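Local atomic coordinates of probable thiol peroxidase (Chromobacterium violaceum, PDB entry 3KEB), a protein that is classed as a probable thiol peroxidase of the thioredoxin-like redoxin family, although its chain lacks the thiol side chain that such enzymes use. Residues V8-E13 against Y130-Y135; E13-I18 against V125-Y130; I53-S58 against G134-A139. All blocks are in the same frame, centred on the assembly; numbering follows the deposited sequence.

How the contacts relate
From the N terminus the chain first makes a small hairpin, strands 7-10 and 13-16, whose later partner is the long loop between helix 119-122 and strand 139-143. Contact 2 (13-18 with 125-130) closes a loop of 106 residues and lies within the slightly longer loop closed by contact 1 (8-13 with 130-135); the two share Glu13 and Tyr130. Contact 3 starts on strand 51-55 of the main sheet, closes a loop of 75 residues with 134-139, crosses contact 2 and shares Gly134 and Tyr135 with contact 1. The one loop thereby ties the N-terminal hairpin to the main sheet, and all three contacts touch the second subunit, contact 2 through Tyr130.

Contact 1 of 3, residues V8-E13 against Y130-Y135; sequences VQYGDE and YPLSGY
Tyr10 and Leu132 face each other across well-separated backbones, their CA atoms 8.3 Å apart, and no hydrogen bond crosses between the segments. Each segment folds back on itself instead: a type II' turn from Tyr10 to Glu13 joins the two strands of the N-terminal hairpin, while a type II turn runs from Leu132 to Tyr135. At the first turn the side-chain amide of Gln9 bonds to Gly11 O.

The gap is bridged by the Tyr10 ring. With CG anti to the backbone N (chi1 170°), the ring reaches across to lie against Leu132. The CD1 methyl of Leu132 sits over one face in a CH-pi contact, 4.0 Å from the Tyr10 ring centroid and 27° off the normal, and CD2 lies over the rim nearer CE2 and CZ. Pro131 comes in near the ring plane, its CG 3.6 Å from Tyr10 CE2, so that face and edge are filled by consecutive residues. The cis peptide before Pro131 accompanies a second apposition, in which Pro131 CB lies 3.5 Å above the plane of the Tyr130 ring, toward its rim. Glu13 adds an aliphatic touch, CG to Pro131 CD at 4.0 Å, before its chain bends at chi2 and brings the carboxylate obliquely toward Tyr130, the two planes 83° apart.

His64 meets the Tyr10 ring edge-to-face, and Lys38 of the second subunit packs on Tyr130, Pro131 and Leu132 and makes a weak hydrogen bond with Tyr10 OH. The hairpin is therefore joined to the 130-135 loop by CH-pi and apolar contacts, while Tyr10 OH bonds weakly to the second subunit.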
loop_
_atom_site.group_PDB
_atom_site.type_symbol
_atom_site.label_atom_id
_atom_site.label_comp_id
_atom_site.label_asym_id
_atom_site.label_seq_id
_atom_site.Cartn_x
_atom_site.Cartn_y
_atom_site.Cartn_z
ATOM N N VAL A 8 -13.007 1.943 16.196
ATOM C CA VAL A 8 -11.665 2.278 16.569
ATOM C C VAL A 8 -11.557 3.792 16.598
ATOM O O VAL A 8 -12.045 4.498 15.694
ATOM C CB VAL A 8 -10.578 1.619 15.611
ATOM C CG1 VAL A 8 -10.713 2.142 14.167
ATOM C CG2 VAL A 8 -9.162 1.788 16.214
ATOM N N GLN A 9 -10.914 4.288 17.644
ATOM C CA GLN A 9 -10.657 5.698 17.810
ATOM C C GLN A 9 -9.278 6.041 17.272
ATOM O O GLN A 9 -8.281 5.420 17.656
ATOM C CB GLN A 9 -10.736 6.066 19.295
ATOM C CG GLN A 9 -10.737 7.580 19.596
ATOM C CD GLN A 9 -12.112 8.297 19.383
ATOM O OE1 GLN A 9 -13.202 7.686 19.551
ATOM N NE2 GLN A 9 -12.056 9.606 19.022
ATOM N N TYR A 10 -9.250 7.051 16.396
ATOM C CA TYR A 10 -8.023 7.520 15.753
ATOM C C TYR A 10 -8.032 9.020 15.944
ATOM O O TYR A 10 -8.747 9.729 15.280
ATOM C CB TYR A 10 -8.007 7.112 14.255
ATOM C CG TYR A 10 -6.904 7.735 13.441
ATOM C CD1 TYR A 10 -5.585 7.485 13.740
ATOM C CD2 TYR A 10 -7.185 8.524 12.334
ATOM C CE1 TYR A 10 -4.560 8.052 12.995
ATOM C CE2 TYR A 10 -6.154 9.078 11.555
ATOM C CZ TYR A 10 -4.859 8.820 11.882
ATOM O OH TYR A 10 -3.830 9.338 11.139
ATOM N N GLY A 11 -7.249 9.506 16.902
ATOM C CA GLY A 11 -7.341 10.934 17.286
ATOM C C GLY A 11 -8.729 11.253 17.762
ATOM O O GLY A 11 -9.285 10.526 18.623
ATOM N N ASP A 12 -9.347 12.252 17.134
ATOM C CA ASP A 12 -10.709 12.642 17.480
ATOM C C ASP A 12 -11.768 11.961 16.586
ATOM O O ASP A 12 -12.962 12.299 16.645
ATOM C CB ASP A 12 -10.868 14.187 17.515
ATOM C CG ASP A 12 -11.142 14.816 16.147
ATOM O OD1 ASP A 12 -10.912 14.181 15.093
ATOM O OD2 ASP A 12 -11.596 15.992 16.148
ATOM N N GLU A 13 -11.376 10.992 15.783
ATOM C CA GLU A 13 -12.392 10.327 14.931
ATOM C C GLU A 13 -12.681 8.924 15.508
ATOM O O GLU A 13 -11.771 8.268 15.996
ATOM C CB GLU A 13 -11.834 10.169 13.539
ATOM C CG GLU A 13 -11.422 11.479 12.794
ATOM C CD GLU A 13 -12.592 12.153 12.155
ATOM O OE1 GLU A 13 -13.725 11.653 12.319
ATOM O OE2 GLU A 13 -12.400 13.208 11.508
ATOM N N TYR A 130 -13.139 7.975 6.148
ATOM C CA TYR A 130 -12.090 8.980 6.337
ATOM C C TYR A 130 -11.797 9.096 7.820
ATOM O O TYR A 130 -12.766 9.141 8.616
ATOM C CB TYR A 130 -12.591 10.385 5.819
ATOM C CG TYR A 130 -11.701 11.530 6.249
ATOM C CD1 TYR A 130 -10.502 11.784 5.594
ATOM C CD2 TYR A 130 -12.042 12.359 7.328
ATOM C CE1 TYR A 130 -9.652 12.797 6.011
ATOM C CE2 TYR A 130 -11.203 13.417 7.724
ATOM C CZ TYR A 130 -10.005 13.627 7.060
ATOM O OH TYR A 130 -9.131 14.638 7.424
ATOM N N PRO A 131 -10.528 9.217 8.195
ATOM C CA PRO A 131 -9.334 9.249 7.349
ATOM C C PRO A 131 -8.602 7.905 7.179
ATOM O O PRO A 131 -7.512 7.872 6.640
ATOM C CB PRO A 131 -8.406 10.186 8.113
ATOM C CG PRO A 131 -8.883 10.159 9.494
ATOM C CD PRO A 131 -10.167 9.470 9.588
ATOM N N LEU A 132 -9.145 6.831 7.722
ATOM C CA LEU A 132 -8.468 5.529 7.663
ATOM C C LEU A 132 -9.081 4.577 6.622
ATOM O O LEU A 132 -8.781 3.383 6.620
ATOM C CB LEU A 132 -8.402 4.881 9.046
ATOM C CG LEU A 132 -7.476 5.599 10.048
ATOM C CD1 LEU A 132 -7.446 4.843 11.361
ATOM C CD2 LEU A 132 -6.021 5.840 9.482
ATOM N N SER A 133 -9.878 5.116 5.720
ATOM C CA SER A 133 -10.441 4.355 4.629
ATOM C C SER A 133 -9.394 3.517 3.885
ATOM O O SER A 133 -8.318 4.031 3.464
ATOM C CB SER A 133 -11.082 5.306 3.648
ATOM O OG SER A 133 -11.706 4.581 2.632
ATOM N N GLY A 134 -9.689 2.234 3.751
ATOM C CA GLY A 134 -8.776 1.262 3.128
ATOM C C GLY A 134 -7.744 0.619 4.027
ATOM O O GLY A 134 -7.089 -0.393 3.593
ATOM N N TYR A 135 -7.529 1.141 5.255
ATOM C CA TYR A 135 -6.556 0.537 6.098
ATOM C C TYR A 135 -7.062 -0.725 6.784
ATOM O O TYR A 135 -8.272 -0.895 6.990
ATOM C CB TYR A 135 -6.042 1.526 7.194
ATOM C CG TYR A 135 -5.058 2.581 6.732
ATOM C CD1 TYR A 135 -5.472 3.697 6.015
ATOM C CD2 TYR A 135 -3.718 2.523 7.123
ATOM C CE1 TYR A 135 -4.555 4.684 5.671
ATOM C CE2 TYR A 135 -2.813 3.482 6.755
ATOM C CZ TYR A 135 -3.238 4.560 6.031
ATOM O OH TYR A 135 -2.328 5.497 5.705
#

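Contact 2 of 3, residues E13-I18 against V125-Y130; sequences EMLPVI and VLITEY
Ile18 and Leu126 form the close end of this contact, a single antiparallel hydrogen-bonded bridge that ties the chain leaving the second strand of the N-terminal hairpin to the loop following helix 119-122. Ile18 N gives a bond of 2.8 Å to Leu126 O, and Leu126 N returns a longer one of 3.2 Å to Ile18 O. Leu126 O also receives the CA-H of Val17, CA to O 3.3 Å. The side chains reinforce the bridge: the CG1 branch of Val17 presses on Val125 CA at 3.7 Å and, separately, Ile18 CB meets Leu126 CB at 4.0 Å.

The segments then splay apart, the CA separation growing to 6.4 Å between Leu15 and Glu129. Leu15 still reaches over, placing CD1 near Ile127 CG2 and CD2 against Tyr130 O, but water links some of the polar groups. One molecule donates to Pro16 O and accepts from Thr128 N; a second lies between Met14 O and Glu129 OE1. The Glu129 side chain, extended beyond CG, crosses Pro16 at about a right angle, with Glu129 OE2 3.3 Å from Pro16 CG.

Direct peptide bonds thus join Ile18 to Leu126, whereas the Glu129 end relies on side-chain contact and water-mediated links.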
loop_
_atom_site.group_PDB
_atom_site.type_symbol
_atom_site.label_atom_id
_atom_site.label_comp_id
_atom_site.label_asym_id
_atom_site.label_seq_id
_atom_site.Cartn_x
_atom_site.Cartn_y
_atom_site.Cartn_z
ATOM N N GLU A 13 -11.376 10.992 15.783
ATOM C CA GLU A 13 -12.392 10.327 14.931
ATOM C C GLU A 13 -12.681 8.924 15.508
ATOM O O GLU A 13 -11.771 8.268 15.996
ATOM C CB GLU A 13 -11.834 10.169 13.539
ATOM C CG GLU A 13 -11.422 11.479 12.794
ATOM C CD GLU A 13 -12.592 12.153 12.155
ATOM O OE1 GLU A 13 -13.725 11.653 12.319
ATOM O OE2 GLU A 13 -12.400 13.208 11.508
HETATM N N MSE A 14 -13.939 8.483 15.448
HETATM C CA MSE A 14 -14.354 7.148 15.835
HETATM C C MSE A 14 -14.939 6.501 14.572
HETATM O O MSE A 14 -15.916 7.003 14.006
HETATM C CB MSE A 14 -15.444 7.286 16.907
HETATM C CG MSE A 14 -15.583 6.145 17.757
HETATM SE SE MSE A 14 -16.871 6.645 19.193
HETATM C CE MSE A 14 -18.098 7.808 18.335
ATOM N N LEU A 15 -14.316 5.419 14.146
ATOM C CA LEU A 15 -14.528 4.832 12.833
ATOM C C LEU A 15 -15.015 3.400 12.945
ATOM O O LEU A 15 -14.470 2.604 13.741
ATOM C CB LEU A 15 -13.225 4.854 12.052
ATOM C CG LEU A 15 -12.541 6.234 11.941
ATOM C CD1 LEU A 15 -11.165 6.074 11.226
ATOM C CD2 LEU A 15 -13.473 7.337 11.316
ATOM N N PRO A 16 -16.031 3.050 12.161
ATOM C CA PRO A 16 -16.413 1.615 12.180
ATOM C C PRO A 16 -15.373 0.699 11.631
ATOM O O PRO A 16 -14.568 1.102 10.750
ATOM C CB PRO A 16 -17.679 1.562 11.305
ATOM C CG PRO A 16 -18.044 3.043 10.955
ATOM C CD PRO A 16 -16.776 3.828 11.155
ATOM N N VAL A 17 -15.337 -0.512 12.177
ATOM C CA VAL A 17 -14.504 -1.590 11.690
ATOM C C VAL A 17 -15.471 -2.700 11.328
ATOM O O VAL A 17 -16.333 -3.065 12.115
ATOM C CB VAL A 17 -13.508 -2.041 12.737
ATOM C CG1 VAL A 17 -12.560 -3.171 12.202
ATOM C CG2 VAL A 17 -12.678 -0.788 13.234
ATOM N N ILE A 18 -15.287 -3.236 10.117
ATOM C CA ILE A 18 -16.242 -4.066 9.463
ATOM C C ILE A 18 -15.730 -5.483 9.228
ATOM O O ILE A 18 -14.564 -5.677 8.908
ATOM C CB ILE A 18 -16.600 -3.452 8.065
ATOM C CG1 ILE A 18 -17.137 -2.019 8.202
ATOM C CG2 ILE A 18 -17.623 -4.341 7.403
ATOM C CD1 ILE A 18 -18.331 -1.961 9.082
ATOM N N VAL A 125 -11.306 -6.457 9.876
ATOM C CA VAL A 125 -10.413 -5.318 10.137
ATOM C C VAL A 125 -10.582 -4.234 9.088
ATOM O O VAL A 125 -9.717 -3.358 8.957
ATOM C CB VAL A 125 -8.937 -5.775 10.304
ATOM C CG1 VAL A 125 -8.708 -6.649 11.593
ATOM C CG2 VAL A 125 -8.353 -6.508 9.060
ATOM N N LEU A 126 -11.686 -4.285 8.357
ATOM C CA LEU A 126 -11.961 -3.305 7.305
ATOM C C LEU A 126 -12.428 -1.951 7.867
ATOM O O LEU A 126 -13.424 -1.896 8.551
ATOM C CB LEU A 126 -13.032 -3.838 6.336
ATOM C CG LEU A 126 -13.499 -2.904 5.170
ATOM C CD1 LEU A 126 -12.287 -2.547 4.298
ATOM C CD2 LEU A 126 -14.650 -3.506 4.359
ATOM N N ILE A 127 -11.745 -0.891 7.484
ATOM C CA ILE A 127 -12.161 0.513 7.733
ATOM C C ILE A 127 -12.520 1.119 6.361
ATOM O O ILE A 127 -11.743 1.007 5.399
ATOM C CB ILE A 127 -11.030 1.328 8.441
ATOM C CG1 ILE A 127 -10.656 0.718 9.816
ATOM C CG2 ILE A 127 -11.452 2.798 8.672
ATOM C CD1 ILE A 127 -9.386 1.218 10.418
ATOM N N THR A 128 -13.714 1.699 6.239
ATOM C CA THR A 128 -14.066 2.401 5.003
ATOM C C THR A 128 -14.236 3.927 5.143
ATOM O O THR A 128 -14.504 4.577 4.124
ATOM C CB THR A 128 -15.377 1.867 4.412
ATOM O OG1 THR A 128 -16.403 2.039 5.400
ATOM C CG2 THR A 128 -15.263 0.374 4.013
ATOM N N GLU A 129 -14.167 4.491 6.360
ATOM C CA GLU A 129 -14.370 5.947 6.525
ATOM C C GLU A 129 -13.107 6.745 6.669
ATOM O O GLU A 129 -12.166 6.296 7.276
ATOM C CB GLU A 129 -15.213 6.244 7.763
ATOM C CG GLU A 129 -16.543 5.617 7.720
ATOM C CD GLU A 129 -17.503 6.191 8.742
ATOM O OE1 GLU A 129 -17.185 7.221 9.385
ATOM O OE2 GLU A 129 -18.596 5.593 8.880
ATOM N N TYR A 130 -13.139 7.975 6.148
ATOM C CA TYR A 130 -12.090 8.980 6.337
ATOM C C TYR A 130 -11.797 9.096 7.820
ATOM O O TYR A 130 -12.766 9.141 8.616
ATOM C CB TYR A 130 -12.591 10.385 5.819
ATOM C CG TYR A 130 -11.701 11.530 6.249
ATOM C CD1 TYR A 130 -10.502 11.784 5.594
ATOM C CD2 TYR A 130 -12.042 12.359 7.328
ATOM C CE1 TYR A 130 -9.652 12.797 6.011
ATOM C CE2 TYR A 130 -11.203 13.417 7.724
ATOM C CZ TYR A 130 -10.005 13.627 7.060
ATOM O OH TYR A 130 -9.131 14.638 7.424
HETATM O O HOH W 1 -17.242 7.945 12.089
HETATM O O HOH W 2 -15.282 2.447 8.390
#

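Contact 3 of 3, residues I53-S58 against G134-A139; sequences IVTLLS and GYTSPA
Thr55 and Ala139 form an antiparallel hydrogen-bonded pair, in which Thr55 N bonds to Ala139 O at 3.0 Å and Ala139 N to Thr55 O at 3.3 Å. Beyond this pair the chain of 134-139 is held by a side chain. Thr55 OG1, turned between its backbone N and carbonyl carbon (chi1 53°), donates to Ser137 O at 2.7 Å and lies in that carbonyl's plane. On the edges of the pair, Val54 CA and Pro138 CA add CA-H...O contacts to Ala139 O and Thr55 O.

Strands 51-55 and 139-143 are antiparallel neighbours in the mixed sheet of a thioredoxin-like fold, and the contact lies where the first strand ends and the second begins. Further along, at Leu56 and Leu57, a water donates to Leu56 O and Leu57 O and accepts from Thr136 N.

Leu57 crosses Tyr135 at about a right angle. Leu57 O meets the Tyr135 ring edge, 3.1 Å from Tyr135 CD2, and Leu57 CB stands 3.8 Å from Tyr135 CD2, while Leu57 CD2 reaches Pro138 CD at 4.0 Å. The hydroxyl of Tyr135 hydrogen-bonds Ser94 of the second subunit, and Ser58 OG bonds Asp91 of its own chain.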
loop_
_atom_site.group_PDB
_atom_site.type_symbol
_atom_site.label_atom_id
_atom_site.label_comp_id
_atom_site.label_asym_id
_atom_site.label_seq_id
_atom_site.Cartn_x
_atom_site.Cartn_y
_atom_site.Cartn_z
ATOM N N ILE A 53 -0.388 -13.200 14.587
ATOM C CA ILE A 53 -0.746 -12.297 13.467
ATOM C C ILE A 53 -1.108 -10.908 14.011
ATOM O O ILE A 53 -1.818 -10.789 14.996
ATOM C CB ILE A 53 -1.892 -12.877 12.645
ATOM C CG1 ILE A 53 -1.466 -14.203 11.994
ATOM C CG2 ILE A 53 -2.411 -11.871 11.590
ATOM C CD1 ILE A 53 -2.542 -14.882 11.351
ATOM N N VAL A 54 -0.536 -9.871 13.425
ATOM C CA VAL A 54 -0.815 -8.530 13.826
ATOM C C VAL A 54 -1.084 -7.724 12.589
ATOM O O VAL A 54 -0.273 -7.757 11.650
ATOM C CB VAL A 54 0.407 -7.887 14.574
ATOM C CG1 VAL A 54 0.197 -6.450 14.812
ATOM C CG2 VAL A 54 0.646 -8.586 15.961
ATOM N N THR A 55 -2.206 -7.014 12.604
ATOM C CA THR A 55 -2.483 -6.001 11.605
ATOM C C THR A 55 -2.109 -4.658 12.217
ATOM O O THR A 55 -2.368 -4.390 13.395
ATOM C CB THR A 55 -3.948 -6.022 11.187
ATOM O OG1 THR A 55 -4.796 -5.924 12.378
ATOM C CG2 THR A 55 -4.241 -7.290 10.394
ATOM N N LEU A 56 -1.377 -3.868 11.440
ATOM C CA LEU A 56 -1.002 -2.487 11.811
ATOM C C LEU A 56 -1.614 -1.588 10.768
ATOM O O LEU A 56 -2.133 -2.083 9.694
ATOM C CB LEU A 56 0.536 -2.311 11.842
ATOM C CG LEU A 56 1.430 -3.251 12.675
ATOM C CD1 LEU A 56 2.903 -3.089 12.315
ATOM C CD2 LEU A 56 1.197 -3.024 14.137
ATOM N N LEU A 57 -1.773 -0.308 11.108
ATOM C CA LEU A 57 -2.202 0.650 10.090
ATOM C C LEU A 57 -1.191 0.702 8.980
ATOM O O LEU A 57 -1.445 0.512 7.741
ATOM C CB LEU A 57 -2.470 2.044 10.666
ATOM C CG LEU A 57 -3.622 2.186 11.626
ATOM C CD1 LEU A 57 -3.702 3.642 12.190
ATOM C CD2 LEU A 57 -4.982 1.776 10.831
ATOM N N SER A 58 0.090 0.899 9.351
ATOM C CA SER A 58 1.059 0.879 8.361
ATOM C C SER A 58 2.480 0.838 9.118
ATOM O O SER A 58 2.479 1.229 10.230
ATOM C CB SER A 58 1.150 2.218 7.676
ATOM O OG SER A 58 2.426 2.431 6.981
ATOM N N GLY A 134 -9.689 2.234 3.751
ATOM C CA GLY A 134 -8.776 1.262 3.128
ATOM C C GLY A 134 -7.744 0.619 4.027
ATOM O O GLY A 134 -7.089 -0.393 3.593
ATOM N N TYR A 135 -7.529 1.141 5.255
ATOM C CA TYR A 135 -6.556 0.537 6.098
ATOM C C TYR A 135 -7.062 -0.725 6.784
ATOM O O TYR A 135 -8.272 -0.895 6.990
ATOM C CB TYR A 135 -6.042 1.526 7.194
ATOM C CG TYR A 135 -5.058 2.581 6.732
ATOM C CD1 TYR A 135 -5.472 3.697 6.015
ATOM C CD2 TYR A 135 -3.718 2.523 7.123
ATOM C CE1 TYR A 135 -4.555 4.684 5.671
ATOM C CE2 TYR A 135 -2.813 3.482 6.755
ATOM C CZ TYR A 135 -3.238 4.560 6.031
ATOM O OH TYR A 135 -2.328 5.497 5.705
ATOM N N THR A 136 -6.133 -1.554 7.258
ATOM C CA THR A 136 -6.501 -2.645 8.181
ATOM C C THR A 136 -6.452 -2.097 9.626
ATOM O O THR A 136 -5.408 -1.612 10.104
ATOM C CB THR A 136 -5.584 -3.851 8.086
ATOM O OG1 THR A 136 -4.242 -3.366 8.471
ATOM C CG2 THR A 136 -5.477 -4.380 6.696
ATOM N N SER A 137 -7.567 -2.214 10.339
ATOM C CA SER A 137 -7.650 -1.803 11.715
ATOM C C SER A 137 -6.671 -2.653 12.575
ATOM O O SER A 137 -6.481 -3.835 12.300
ATOM C CB SER A 137 -9.102 -1.895 12.208
ATOM O OG SER A 137 -9.266 -1.013 13.279
ATOM N N PRO A 138 -6.031 -2.068 13.562
ATOM C CA PRO A 138 -5.032 -2.825 14.305
ATOM C C PRO A 138 -5.626 -3.941 15.216
ATOM O O PRO A 138 -6.631 -3.731 15.897
ATOM C CB PRO A 138 -4.319 -1.756 15.132
ATOM C CG PRO A 138 -5.306 -0.681 15.226
ATOM C CD PRO A 138 -5.925 -0.639 13.874
ATOM N N ALA A 139 -5.038 -5.136 15.116
ATOM C CA ALA A 139 -5.544 -6.341 15.770
ATOM C C ALA A 139 -4.430 -7.356 15.968
ATOM O O ALA A 139 -3.311 -7.256 15.398
ATOM C CB ALA A 139 -6.739 -6.941 14.975
HETATM O O HOH W 3 -3.030 -1.241 7.078
#